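Local atomic coordinates of uncharacterized protein (Sinorhizobium meliloti, PDB entry 4DNH), a protein that is of unknown function but adopts a closed eight-stranded TIM-barrel fold and may be related to dihydrodipicolinate synthases. Residues V3-P8 with E357-A362; A39-V44 with I278-A283; T214-L219 with R243-K248; K317-F322 with S348-V353; L330-G335 with T375-R380. All blocks are in the same frame, centred on the assembly; numbering follows the deposited sequence.

Contact 1: residues V3-P8 with E357-A362; sequences VSIDLP and ELFRLA
Leu-7 carries its CG anti to the carbonyl carbon (chi1 -63°), which sends CD1 into the notch between Phe-359 and Arg-360 on helix 352-364. Arg-360 turns off its helix in the same sense (chi1 -54°) and then runs extended from CG to NE, so that its guanidinium reaches the backbone at Pro-8. Leu-7 CD1 lies 3.8 Å from Phe-359 CD1 and also sits over one face of the guanidinium, offset toward its rim. Ile-5 CG2 packs obliquely on the same ring, 3.8 Å from Phe-359 CE1. At the polar end, Arg-360 NH2 donates to Pro-8 O over 3.3 Å; the bond is long but straight (170°), and the oxygen lies in the guanidinium plane although the donor stands well above the carbonyl plane. A water bridges Pro-8 O and Arg-360 NH1, and NH1 also makes a salt bridge to Glu-357 OE1 (2.9 Å) one helical turn back. Strand 12-17 pairs with this strand, and its Tyr-16 touches both Leu-7 and Arg-360. With the Pro-8 carbonyl and a water at its edge, the Glu-357 carboxylate tilted from its plane and a methyl over one face, the guanidinium is held in orientation, its charge probably balanced by that carboxylate.

Contact 2: residues A39-V44 with I278-A283; sequences AAAHVV and IFDAIA
Asp-280 OD2 takes two hydrogen bonds from one residue, His-42. The ring nitrogen ND1 gives the shorter, 2.7 Å to OD2 and nearly straight at 166°, arriving on the syn lone pair with the oxygen in the plane of the imidazole. The backbone N of His-42 gives the other, 2.9 Å to the same OD2, more bent and meeting the oxygen nearly along its C-O axis. His-42 can offer both donors together because its CG sits between the backbone N and the carbonyl carbon (chi1 70°), which folds the ring back beside its own N-H. Ring and carboxylate planes are 41° apart. Behind this pair the packing is close and simple: Ala-39 CB rests against the start of the short helix 278-281, 3.5 Å from Asp-280 N and 3.8 Å from Phe-279 CB, and Ala-40 O lies 3.4 Å from Asp-280 CB. The segments are the end of the first barrel strand, 37-40, with the loop that leaves it, and the helix that follows the last strand, 273-276, so the contact lies where the TIM barrel closes. Phe-67 and Val-328 also pack on the buried imidazole, and its NE2 has a weak hydrogen bond to Gln-337. The two bonds from His-42 satisfy the buried OD2 and hold the ring in orientation.

Contact 3: residues T214-L219 with R243-K248; sequences TCLDVL and RRQLPK
Leu-216 lays its CD1 methyl against the side of Gln-245, 3.9 Å from Gln-245 CB and equally close to the amide carbon CD, so the extended glutamine chain passes across the end of the leucine at about a right angle. The glutamine lies across the methyl at the solvent edge, and its side chain also touches Met-212, one turn earlier on helix 208-221. The other branch of Leu-216 points inward: CD2 meets Leu-246 CD1 at 3.8 Å. That same Leu-246 methyl is approached by Leu-219 CD1, also at 3.8 Å, and thus sits between two leucines three residues apart on one side of the helix. Leu-246 has an unusual first torsion (chi1 -108°), which swings CD1 down into this position although its CB does not head directly for the helix. No hydrogen bond crosses between the segments. In the TIM barrel, helix 208-221 comes before strand 226-232, and residues 243-248 form the link from helix 236-243 to the next strand, 251-254; the contact therefore joins the outer helical layer to a neighbouring loop. Below it Ile-229 of strand 226-232 touches both Leu-219 and Leu-246, continuing the apolar packing toward the barrel wall. Pro-247 lies further along, its ring against the last turns of the helix, with CG 4.1 Å from Leu-219 O and a further contact to Glu-220.

Contact 4: residues K317-F322 with S348-V353; sequences KAPTRF and SARSLV
The loop 317-322, with a cis peptide before Pro-319 and a 3-10 turn at its end, comes nearest to 348-353 at Phe-322 and Ala-349, whose CA atoms are 6.5 Å apart. Ala-349 CB sits over one face of the Phe-322 ring in a CH-pi contact, 4.0 Å from the centroid, while Arg-321 CG covers the opposite face. The adjoining Arg-350 reaches into the loop. Bent at chi2 (-57°), it places its guanidinium beneath Phe-322 CB, which lies 3.8 Å above the middle of the plane. The edge of the group then meets the loop backbone: Arg-350 NH2 donates to Lys-317 O at 3.0 Å, in the carbonyl plane and on a lone pair, and NH1 adds a weak bond to the same oxygen. NH2 also bonds to Ile-315 O at the end of helix 308-315, so one arginine gathers carbonyls from a helix terminus and the turn after it. Just beyond, Ser-351 is the N-cap of helix 352-364, its OG bonded to His-354 N. The buried guanidinium ties the linker between helices 308-315 and 323-333 to the approach to a capped helix, in the C-terminal helical part outside the barrel strands.

Contact 5: residues L330-G335 with T375-R380; sequences LAYLNG and TARMRR
Arg-377 and Tyr-332 bury the most surface here, with Leu-333 next. The arginine's aliphatic chain runs over one face of the tyrosine ring: CG is 3.5 Å from Tyr-332 CZ, and CB is 3.7 Å from CE2. Tyr-332 has its CG anti to the backbone N (chi1 169°), which carries the ring toward helix 371-384 and under that chain. Bent at chi2, Arg-377 then carries its guanidinium across the same face to the CD1/CE1 side, the two planes 26° apart, and NH1 donates to Tyr-332 O at 2.7 Å and 157°, in the carbonyl plane and on a lone pair. The same carbonyl accepts Gly-335 N; Gly-335, with positive phi, is the C-prime residue of a Schellman motif ending helix 323-333, so Arg-377 binds the helix where it stops. Leu-333 slides past the arginine in the opposite direction, its CD2 4.0 Å from the backbone N of Met-378, a selenomethionine. Phe-359 of helix 352-364 covers both Leu-333 and Met-378 from beyond. NH1 of Arg-377 also donates to Gln-337 O, and NH2 makes a salt bridge to Asp-338. The guanidinium thus serves two main-chain carbonyls and a carboxylate while its chain shields the ring; the aspartate probably balances its charge, and the cation lies where a helix C-terminus, with its partial negative charge, would be expected to stabilise it.

Contact 2 lies deepest, its centre about 6 Å from the centre of the chain, where the first and last barrel strands meet, and pairs a carboxylate with an imidazole. Contact 3 stands on the far side from contacts 1 and 5 and has no hydrogen bond across its segments, in the outer helical layer. Contacts 1, 4 and 5 all belong to the C-terminal helices: contacts 1 and 4 share helix 352-364, and helix 371-384 of contact 5 touches both. Each of these three has an arginine bonded to main-chain carbonyl oxygen; contact 4 is a surface contact, though its arginine is buried. Contacts 2 and 5 meet where His-42 packs on Ala-331, joining barrel to helices.

Contact 1: residues V3-P8 with E357-A362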
# COMPACT_ATOMS: atom_id res chain seq x y z
N VAL A 3 -18.93 6.62 -25.04
CA VAL A 3 -19.34 7.21 -23.78
C VAL A 3 -18.62 8.53 -23.54
O VAL A 3 -17.39 8.63 -23.66
CB VAL A 3 -19.11 6.25 -22.59
CG1 VAL A 3 -19.60 6.89 -21.30
CG2 VAL A 3 -19.81 4.91 -22.82
N SER A 4 -19.41 9.55 -23.21
CA SER A 4 -18.92 10.91 -23.04
C SER A 4 -19.45 11.47 -21.72
O SER A 4 -20.54 11.12 -21.28
CB SER A 4 -19.35 11.76 -24.23
OG SER A 4 -19.04 13.13 -24.04
N ILE A 5 -18.67 12.34 -21.08
CA ILE A 5 -19.06 12.96 -19.81
C ILE A 5 -18.47 14.38 -19.68
O ILE A 5 -17.32 14.62 -20.08
CB ILE A 5 -18.70 12.06 -18.59
CG1 ILE A 5 -19.14 12.71 -17.27
CG2 ILE A 5 -17.21 11.72 -18.57
CD1 ILE A 5 -19.29 11.73 -16.13
N ASP A 6 -19.25 15.31 -19.14
CA ASP A 6 -18.74 16.66 -18.86
C ASP A 6 -18.07 16.72 -17.49
O ASP A 6 -18.67 16.36 -16.49
CB ASP A 6 -19.84 17.71 -18.98
CG ASP A 6 -20.08 18.13 -20.42
OD1 ASP A 6 -19.22 17.88 -21.30
OD2 ASP A 6 -21.15 18.72 -20.68
N LEU A 7 -16.82 17.16 -17.47
CA LEU A 7 -15.98 17.12 -16.27
C LEU A 7 -15.34 18.47 -16.00
O LEU A 7 -15.09 19.25 -16.93
CB LEU A 7 -14.88 16.07 -16.41
CG LEU A 7 -15.27 14.61 -16.55
CD1 LEU A 7 -14.00 13.80 -16.75
CD2 LEU A 7 -16.04 14.05 -15.35
N PRO A 8 -15.08 18.77 -14.72
CA PRO A 8 -14.48 20.06 -14.37
C PRO A 8 -12.98 20.14 -14.64
O PRO A 8 -12.22 19.25 -14.26
CB PRO A 8 -14.77 20.22 -12.88
CG PRO A 8 -15.11 18.86 -12.37
CD PRO A 8 -15.48 17.99 -13.53
N GLU A 357 -9.91 14.35 -12.65
CA GLU A 357 -8.66 14.04 -13.35
C GLU A 357 -8.28 12.57 -13.18
O GLU A 357 -7.92 11.89 -14.15
CB GLU A 357 -7.52 14.99 -12.93
CG GLU A 357 -6.16 14.67 -13.57
CD GLU A 357 -6.07 14.98 -15.08
OE1 GLU A 357 -7.11 15.31 -15.70
OE2 GLU A 357 -4.94 14.89 -15.65
N LEU A 358 -8.39 12.09 -11.95
CA LEU A 358 -8.29 10.66 -11.63
C LEU A 358 -9.12 9.79 -12.59
O LEU A 358 -8.63 8.81 -13.13
CB LEU A 358 -8.70 10.41 -10.17
CG LEU A 358 -8.32 9.07 -9.53
CD1 LEU A 358 -8.21 9.19 -8.02
CD2 LEU A 358 -9.33 7.99 -9.89
N PHE A 359 -10.38 10.15 -12.80
CA PHE A 359 -11.23 9.45 -13.77
C PHE A 359 -10.64 9.43 -15.20
O PHE A 359 -10.61 8.36 -15.83
CB PHE A 359 -12.66 10.03 -13.70
CG PHE A 359 -13.62 9.50 -14.72
CD1 PHE A 359 -13.69 10.05 -16.01
CD2 PHE A 359 -14.52 8.48 -14.39
CE1 PHE A 359 -14.60 9.57 -16.94
CE2 PHE A 359 -15.44 8.00 -15.31
CZ PHE A 359 -15.49 8.54 -16.59
N ARG A 360 -10.16 10.56 -15.72
CA ARG A 360 -9.56 10.60 -17.08
C ARG A 360 -8.31 9.74 -17.19
O ARG A 360 -8.15 8.98 -18.14
CB ARG A 360 -9.14 12.00 -17.50
CG ARG A 360 -10.19 13.08 -17.43
CD ARG A 360 -9.56 14.38 -17.90
NE ARG A 360 -10.50 15.48 -17.78
CZ ARG A 360 -10.67 16.21 -16.68
NH1 ARG A 360 -9.95 15.99 -15.59
NH2 ARG A 360 -11.57 17.19 -16.69
N LEU A 361 -7.42 9.87 -16.22
CA LEU A 361 -6.19 9.08 -16.22
C LEU A 361 -6.51 7.59 -16.02
O LEU A 361 -5.87 6.73 -16.64
CB LEU A 361 -5.19 9.60 -15.19
CG LEU A 361 -4.68 11.04 -15.38
CD1 LEU A 361 -3.98 11.53 -14.13
CD2 LEU A 361 -3.76 11.19 -16.59
N ALA A 362 -7.51 7.28 -15.20
CA ALA A 362 -7.98 5.88 -15.06
C ALA A 362 -8.53 5.33 -16.38
O ALA A 362 -8.24 4.19 -16.75
CB ALA A 362 -9.01 5.74 -13.96
O HOH W 1 -10.10 17.54 -13.37

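Contact 2: residues A39-V44 with I278-A283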
# COMPACT_ATOMS: atom_id res chain seq x y z
N ALA A 39 -0.24 -6.35 -3.13
CA ALA A 39 -0.96 -5.10 -3.05
C ALA A 39 -1.26 -4.77 -1.58
O ALA A 39 -1.73 -5.62 -0.81
CB ALA A 39 -2.22 -5.17 -3.88
N ALA A 40 -0.94 -3.54 -1.16
CA ALA A 40 -1.36 -3.07 0.16
C ALA A 40 -2.82 -2.67 0.03
O ALA A 40 -3.14 -1.72 -0.68
CB ALA A 40 -0.50 -1.90 0.60
N ALA A 41 -3.72 -3.39 0.70
CA ALA A 41 -5.13 -3.28 0.39
C ALA A 41 -5.87 -2.32 1.31
O ALA A 41 -5.59 -2.25 2.52
CB ALA A 41 -5.78 -4.65 0.41
N HIS A 42 -6.84 -1.61 0.74
CA HIS A 42 -7.61 -0.59 1.46
C HIS A 42 -8.71 -1.22 2.26
O HIS A 42 -8.98 -2.43 2.13
CB HIS A 42 -8.19 0.41 0.45
CG HIS A 42 -9.29 -0.17 -0.40
ND1 HIS A 42 -9.04 -0.94 -1.47
CD2 HIS A 42 -10.68 -0.08 -0.29
CE1 HIS A 42 -10.21 -1.31 -2.03
NE2 HIS A 42 -11.20 -0.79 -1.30
N VAL A 43 -9.37 -0.41 3.09
CA VAL A 43 -10.49 -0.82 3.92
C VAL A 43 -11.81 -0.19 3.47
O VAL A 43 -11.86 1.01 3.22
CB VAL A 43 -10.25 -0.45 5.40
CG1 VAL A 43 -11.51 -0.72 6.24
CG2 VAL A 43 -9.09 -1.25 5.95
N VAL A 44 -12.87 -0.99 3.39
CA VAL A 44 -14.20 -0.47 3.13
C VAL A 44 -14.92 -0.10 4.44
O VAL A 44 -15.16 -0.97 5.31
CB VAL A 44 -15.06 -1.47 2.35
CG1 VAL A 44 -16.42 -0.86 1.95
CG2 VAL A 44 -14.30 -1.93 1.12
N ILE A 278 -0.50 1.16 -5.00
CA ILE A 278 -1.04 1.33 -6.35
C ILE A 278 -1.55 0.00 -6.95
O ILE A 278 -2.49 -0.01 -7.73
CB ILE A 278 -0.08 2.10 -7.31
CG1 ILE A 278 -0.71 2.34 -8.69
CG2 ILE A 278 1.25 1.36 -7.49
CD1 ILE A 278 -1.87 3.31 -8.69
N PHE A 279 -0.94 -1.11 -6.55
CA PHE A 279 -1.36 -2.42 -7.06
C PHE A 279 -2.76 -2.81 -6.61
O PHE A 279 -3.42 -3.62 -7.25
CB PHE A 279 -0.33 -3.48 -6.70
CG PHE A 279 0.79 -3.57 -7.68
CD1 PHE A 279 0.93 -2.62 -8.69
CD2 PHE A 279 1.72 -4.58 -7.60
CE1 PHE A 279 1.95 -2.69 -9.60
CE2 PHE A 279 2.76 -4.67 -8.50
CZ PHE A 279 2.87 -3.72 -9.51
N ASP A 280 -3.21 -2.20 -5.52
CA ASP A 280 -4.58 -2.30 -5.10
C ASP A 280 -5.47 -1.65 -6.19
O ASP A 280 -6.31 -2.33 -6.79
CB ASP A 280 -4.71 -1.62 -3.72
CG ASP A 280 -6.16 -1.33 -3.33
OD1 ASP A 280 -7.01 -1.06 -4.22
OD2 ASP A 280 -6.44 -1.34 -2.12
N ALA A 281 -5.25 -0.35 -6.45
CA ALA A 281 -6.07 0.41 -7.40
C ALA A 281 -6.02 -0.06 -8.87
O ALA A 281 -7.01 0.11 -9.61
CB ALA A 281 -5.73 1.89 -7.32
N ILE A 282 -4.90 -0.65 -9.29
CA ILE A 282 -4.79 -1.15 -10.67
C ILE A 282 -4.58 -2.67 -10.74
O ILE A 282 -4.01 -3.20 -11.71
CB ILE A 282 -3.68 -0.42 -11.46
CG1 ILE A 282 -2.30 -0.77 -10.89
CG2 ILE A 282 -3.92 1.09 -11.48
CD1 ILE A 282 -1.14 -0.14 -11.63
N ALA A 283 -5.05 -3.36 -9.69
CA ALA A 283 -4.90 -4.81 -9.56
C ALA A 283 -4.94 -5.60 -10.87
O ALA A 283 -3.98 -6.33 -11.17
CB ALA A 283 -5.89 -5.38 -8.54

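Contact 3: residues T214-L219 with R243-K248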
# COMPACT_ATOMS: atom_id res chain seq x y z
N THR A 214 22.47 2.71 8.53
CA THR A 214 21.99 2.06 9.74
C THR A 214 21.02 0.95 9.38
O THR A 214 21.04 -0.12 10.00
CB THR A 214 21.25 3.06 10.65
OG1 THR A 214 21.97 4.30 10.69
CG2 THR A 214 21.12 2.53 12.07
N CYS A 215 20.19 1.20 8.38
CA CYS A 215 19.16 0.26 7.94
C CYS A 215 19.80 -0.99 7.33
O CYS A 215 19.43 -2.12 7.68
CB CYS A 215 18.23 0.92 6.94
SG CYS A 215 16.87 -0.15 6.44
N LEU A 216 20.76 -0.77 6.44
CA LEU A 216 21.55 -1.84 5.85
C LEU A 216 22.24 -2.69 6.91
O LEU A 216 22.24 -3.92 6.81
CB LEU A 216 22.57 -1.28 4.84
CG LEU A 216 22.03 -0.85 3.47
CD1 LEU A 216 23.12 -0.25 2.60
CD2 LEU A 216 21.36 -2.02 2.75
N ASP A 217 22.81 -2.04 7.92
CA ASP A 217 23.51 -2.73 9.01
C ASP A 217 22.61 -3.73 9.76
O ASP A 217 23.04 -4.84 10.09
CB ASP A 217 24.14 -1.71 9.99
CG ASP A 217 25.45 -1.11 9.46
OD1 ASP A 217 26.00 -1.60 8.44
OD2 ASP A 217 25.94 -0.14 10.07
N VAL A 218 21.36 -3.34 10.02
CA VAL A 218 20.37 -4.21 10.65
C VAL A 218 20.10 -5.46 9.81
O VAL A 218 20.14 -6.58 10.33
CB VAL A 218 19.04 -3.47 10.91
CG1 VAL A 218 18.01 -4.42 11.50
CG2 VAL A 218 19.25 -2.28 11.84
N LEU A 219 19.84 -5.27 8.51
CA LEU A 219 19.58 -6.36 7.57
C LEU A 219 20.75 -7.33 7.44
O LEU A 219 20.54 -8.54 7.30
CB LEU A 219 19.22 -5.83 6.18
CG LEU A 219 18.33 -4.60 6.02
CD1 LEU A 219 18.32 -4.16 4.56
CD2 LEU A 219 16.92 -4.86 6.51
N ARG A 243 19.17 -1.51 -3.28
CA ARG A 243 18.96 -2.89 -3.71
C ARG A 243 20.23 -3.60 -4.21
O ARG A 243 20.25 -4.82 -4.34
CB ARG A 243 17.83 -2.96 -4.74
CG ARG A 243 18.14 -2.34 -6.09
CD ARG A 243 16.99 -2.57 -7.04
NE ARG A 243 17.27 -1.98 -8.34
CZ ARG A 243 16.38 -1.79 -9.31
NH1 ARG A 243 15.12 -2.15 -9.16
NH2 ARG A 243 16.77 -1.23 -10.45
N ARG A 244 21.27 -2.82 -4.48
CA ARG A 244 22.57 -3.35 -4.94
C ARG A 244 23.49 -3.72 -3.77
O ARG A 244 24.40 -4.54 -3.92
CB ARG A 244 23.26 -2.35 -5.88
CG ARG A 244 22.53 -2.18 -7.21
CD ARG A 244 22.99 -0.93 -7.98
NE ARG A 244 22.29 -0.82 -9.27
CZ ARG A 244 22.65 -0.03 -10.28
NH1 ARG A 244 23.72 0.75 -10.19
NH2 ARG A 244 21.93 -0.02 -11.39
N GLN A 245 23.22 -3.14 -2.60
CA GLN A 245 23.99 -3.38 -1.38
C GLN A 245 23.32 -4.40 -0.46
O GLN A 245 23.86 -4.72 0.60
CB GLN A 245 24.21 -2.08 -0.61
CG GLN A 245 24.85 -0.96 -1.42
CD GLN A 245 25.40 0.13 -0.53
OE1 GLN A 245 24.93 1.27 -0.56
NE2 GLN A 245 26.41 -0.21 0.27
N LEU A 246 22.15 -4.88 -0.86
CA LEU A 246 21.37 -5.88 -0.11
C LEU A 246 22.05 -7.26 -0.01
O LEU A 246 22.56 -7.76 -1.01
CB LEU A 246 19.98 -6.00 -0.74
CG LEU A 246 18.70 -5.46 -0.06
CD1 LEU A 246 18.90 -4.21 0.78
CD2 LEU A 246 17.61 -5.24 -1.10
N PRO A 247 22.02 -7.90 1.18
CA PRO A 247 22.59 -9.25 1.39
C PRO A 247 21.89 -10.34 0.58
O PRO A 247 20.73 -10.18 0.21
CB PRO A 247 22.36 -9.52 2.88
CG PRO A 247 22.06 -8.19 3.50
CD PRO A 247 21.42 -7.36 2.42
N LYS A 248 22.58 -11.44 0.33
CA LYS A 248 22.01 -12.63 -0.33
C LYS A 248 20.66 -13.08 0.29
O LYS A 248 20.56 -13.29 1.50
CB LYS A 248 23.06 -13.76 -0.34
CG LYS A 248 22.57 -15.20 -0.14
CD LYS A 248 22.09 -15.85 -1.43
CE LYS A 248 21.56 -17.25 -1.16
NZ LYS A 248 20.91 -17.83 -2.37

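Contact 4: residues K317-F322 with S348-V353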
# COMPACT_ATOMS: atom_id res chain seq x y z
N LYS A 317 -0.08 12.34 -5.55
CA LYS A 317 0.50 13.67 -5.58
C LYS A 317 0.38 14.41 -4.25
O LYS A 317 -0.48 14.09 -3.41
CB LYS A 317 -0.03 14.49 -6.75
CG LYS A 317 -1.30 15.25 -6.53
CD LYS A 317 -1.67 15.84 -7.87
CE LYS A 317 -2.15 17.26 -7.75
NZ LYS A 317 -2.24 17.84 -9.12
N ALA A 318 1.27 15.38 -4.06
CA ALA A 318 1.31 16.19 -2.85
C ALA A 318 -0.04 16.91 -2.63
O ALA A 318 -0.60 17.48 -3.57
CB ALA A 318 2.46 17.18 -2.93
N PRO A 319 -0.58 16.86 -1.38
CA PRO A 319 -0.09 16.12 -0.20
C PRO A 319 -0.34 14.62 -0.30
O PRO A 319 -1.49 14.16 -0.37
CB PRO A 319 -0.90 16.72 0.97
CG PRO A 319 -2.13 17.26 0.31
CD PRO A 319 -1.71 17.75 -1.04
N THR A 320 0.75 13.87 -0.28
CA THR A 320 0.77 12.45 -0.62
C THR A 320 0.03 11.52 0.35
O THR A 320 -0.47 10.46 -0.07
CB THR A 320 2.22 12.00 -0.83
OG1 THR A 320 2.71 12.66 -1.99
CG2 THR A 320 2.33 10.51 -1.06
N ARG A 321 -0.07 11.92 1.61
CA ARG A 321 -0.71 11.08 2.61
C ARG A 321 -2.20 10.80 2.30
O ARG A 321 -2.82 9.94 2.94
CB ARG A 321 -0.51 11.63 4.02
CG ARG A 321 -1.15 12.99 4.32
CD ARG A 321 -0.76 13.45 5.71
NE ARG A 321 -1.30 14.77 6.08
CZ ARG A 321 -0.85 15.93 5.60
NH1 ARG A 321 0.12 15.95 4.70
NH2 ARG A 321 -1.39 17.08 5.98
N PHE A 322 -2.75 11.50 1.31
CA PHE A 322 -4.17 11.39 0.96
C PHE A 322 -4.39 10.51 -0.25
O PHE A 322 -5.50 10.43 -0.76
CB PHE A 322 -4.81 12.77 0.76
CG PHE A 322 -4.82 13.63 2.00
CD1 PHE A 322 -5.29 13.13 3.21
CD2 PHE A 322 -4.35 14.94 1.96
CE1 PHE A 322 -5.28 13.92 4.36
CE2 PHE A 322 -4.33 15.72 3.11
CZ PHE A 322 -4.80 15.21 4.31
N SER A 348 -13.20 13.19 1.51
CA SER A 348 -13.33 14.62 1.23
C SER A 348 -11.98 15.28 1.09
O SER A 348 -11.90 16.49 0.88
CB SER A 348 -14.13 15.31 2.34
OG SER A 348 -13.37 15.40 3.53
N ALA A 349 -10.92 14.48 1.20
CA ALA A 349 -9.56 15.01 1.24
C ALA A 349 -8.98 15.32 -0.14
O ALA A 349 -7.93 15.91 -0.22
CB ALA A 349 -8.65 14.08 2.04
N ARG A 350 -9.66 14.93 -1.22
CA ARG A 350 -9.25 15.35 -2.56
C ARG A 350 -10.34 16.22 -3.18
O ARG A 350 -11.53 15.96 -2.95
CB ARG A 350 -8.96 14.14 -3.47
CG ARG A 350 -7.77 13.28 -3.07
CD ARG A 350 -6.45 14.05 -2.97
NE ARG A 350 -5.29 13.15 -3.04
CZ ARG A 350 -4.01 13.52 -2.92
NH1 ARG A 350 -3.67 14.79 -2.71
NH2 ARG A 350 -3.05 12.61 -3.03
N SER A 351 -9.95 17.23 -3.96
CA SER A 351 -10.93 18.11 -4.61
C SER A 351 -11.69 17.30 -5.65
O SER A 351 -11.28 16.21 -6.01
CB SER A 351 -10.24 19.29 -5.28
OG SER A 351 -9.51 18.85 -6.42
N LEU A 352 -12.81 17.84 -6.10
CA LEU A 352 -13.57 17.23 -7.17
C LEU A 352 -12.73 17.19 -8.44
O LEU A 352 -12.73 16.20 -9.17
CB LEU A 352 -14.86 18.01 -7.39
CG LEU A 352 -15.76 17.51 -8.52
CD1 LEU A 352 -16.32 16.13 -8.18
CD2 LEU A 352 -16.88 18.51 -8.81
N VAL A 353 -12.01 18.29 -8.68
CA VAL A 353 -11.14 18.47 -9.83
C VAL A 353 -10.13 17.32 -9.87
O VAL A 353 -9.82 16.80 -10.94
CB VAL A 353 -10.41 19.84 -9.76
CG1 VAL A 353 -9.20 19.88 -10.70
CG2 VAL A 353 -11.35 20.97 -10.12

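Contact 5: residues L330-G335 with T375-R380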
# COMPACT_ATOMS: atom_id res chain seq x y z
N LEU A 330 -11.21 4.95 -6.79
CA LEU A 330 -11.12 4.09 -7.94
C LEU A 330 -11.85 2.76 -7.69
O LEU A 330 -12.57 2.28 -8.56
CB LEU A 330 -9.66 3.92 -8.39
CG LEU A 330 -9.54 3.34 -9.81
CD1 LEU A 330 -10.46 4.03 -10.82
CD2 LEU A 330 -8.09 3.27 -10.31
N ALA A 331 -11.71 2.18 -6.49
CA ALA A 331 -12.53 1.02 -6.12
C ALA A 331 -14.02 1.29 -6.34
O ALA A 331 -14.73 0.43 -6.85
CB ALA A 331 -12.27 0.59 -4.69
N TYR A 332 -14.48 2.48 -5.94
CA TYR A 332 -15.89 2.90 -6.08
C TYR A 332 -16.31 2.99 -7.53
O TYR A 332 -17.41 2.57 -7.90
CB TYR A 332 -16.13 4.25 -5.39
CG TYR A 332 -17.47 4.91 -5.70
CD1 TYR A 332 -18.66 4.38 -5.20
CD2 TYR A 332 -17.54 6.06 -6.49
CE1 TYR A 332 -19.89 4.98 -5.47
CE2 TYR A 332 -18.75 6.67 -6.77
CZ TYR A 332 -19.92 6.12 -6.25
OH TYR A 332 -21.14 6.72 -6.53
N LEU A 333 -15.44 3.55 -8.37
CA LEU A 333 -15.73 3.62 -9.80
C LEU A 333 -15.82 2.23 -10.41
O LEU A 333 -16.58 2.02 -11.35
CB LEU A 333 -14.67 4.44 -10.55
CG LEU A 333 -14.66 5.95 -10.30
CD1 LEU A 333 -13.45 6.55 -11.00
CD2 LEU A 333 -15.97 6.63 -10.71
N ASN A 334 -15.04 1.29 -9.88
CA ASN A 334 -15.00 -0.06 -10.43
C ASN A 334 -16.04 -0.97 -9.79
O ASN A 334 -16.06 -2.17 -10.05
CB ASN A 334 -13.60 -0.65 -10.26
CG ASN A 334 -12.60 -0.02 -11.19
OD1 ASN A 334 -12.89 0.20 -12.36
ND2 ASN A 334 -11.40 0.27 -10.68
N GLY A 335 -16.89 -0.40 -8.94
CA GLY A 335 -18.00 -1.14 -8.34
C GLY A 335 -17.61 -2.18 -7.31
O GLY A 335 -18.33 -3.13 -7.10
N THR A 375 -18.68 5.67 -15.39
CA THR A 375 -19.24 6.93 -15.87
C THR A 375 -20.49 7.32 -15.10
O THR A 375 -20.67 8.49 -14.78
CB THR A 375 -19.52 6.90 -17.39
OG1 THR A 375 -18.27 6.72 -18.06
CG2 THR A 375 -20.16 8.19 -17.90
N ALA A 376 -21.35 6.35 -14.80
CA ALA A 376 -22.59 6.61 -14.06
C ALA A 376 -22.27 7.07 -12.65
O ALA A 376 -22.85 8.03 -12.14
CB ALA A 376 -23.50 5.38 -14.04
N ARG A 377 -21.34 6.37 -12.02
CA ARG A 377 -20.88 6.73 -10.69
C ARG A 377 -20.22 8.10 -10.62
O ARG A 377 -20.52 8.87 -9.69
CB ARG A 377 -19.98 5.64 -10.12
CG ARG A 377 -20.80 4.67 -9.31
CD ARG A 377 -20.28 3.26 -9.33
NE ARG A 377 -21.27 2.39 -8.68
CZ ARG A 377 -21.02 1.64 -7.62
NH1 ARG A 377 -19.81 1.61 -7.07
NH2 ARG A 377 -22.00 0.90 -7.11
N MSE A 378 -19.38 8.43 -11.60
CA MSE A 378 -18.84 9.78 -11.73
C MSE A 378 -19.95 10.80 -11.86
O MSE A 378 -19.86 11.89 -11.29
CB MSE A 378 -17.86 9.91 -12.89
CG MSE A 378 -17.16 11.27 -12.90
SE MSE A 378 -15.65 11.42 -11.62
CE MSE A 378 -16.19 13.09 -10.75
N ARG A 379 -21.00 10.47 -12.62
CA ARG A 379 -22.13 11.38 -12.79
C ARG A 379 -22.83 11.64 -11.46
O ARG A 379 -23.22 12.78 -11.19
CB ARG A 379 -23.13 10.84 -13.82
CG ARG A 379 -23.07 11.50 -15.18
CD ARG A 379 -23.00 10.43 -16.27
NE ARG A 379 -23.75 10.75 -17.48
CZ ARG A 379 -23.28 11.42 -18.52
NH1 ARG A 379 -22.04 11.88 -18.53
NH2 ARG A 379 -24.06 11.65 -19.57
N ARG A 380 -22.99 10.60 -10.64
CA ARG A 380 -23.64 10.74 -9.33
C ARG A 380 -22.82 11.60 -8.39
O ARG A 380 -23.38 12.36 -7.59
CB ARG A 380 -23.93 9.37 -8.68
CG ARG A 380 -25.34 8.86 -8.95
CD ARG A 380 -25.81 7.82 -7.95
NE ARG A 380 -25.59 6.44 -8.41
CZ ARG A 380 -24.78 5.56 -7.82
NH1 ARG A 380 -24.08 5.87 -6.73
NH2 ARG A 380 -24.66 4.34 -8.33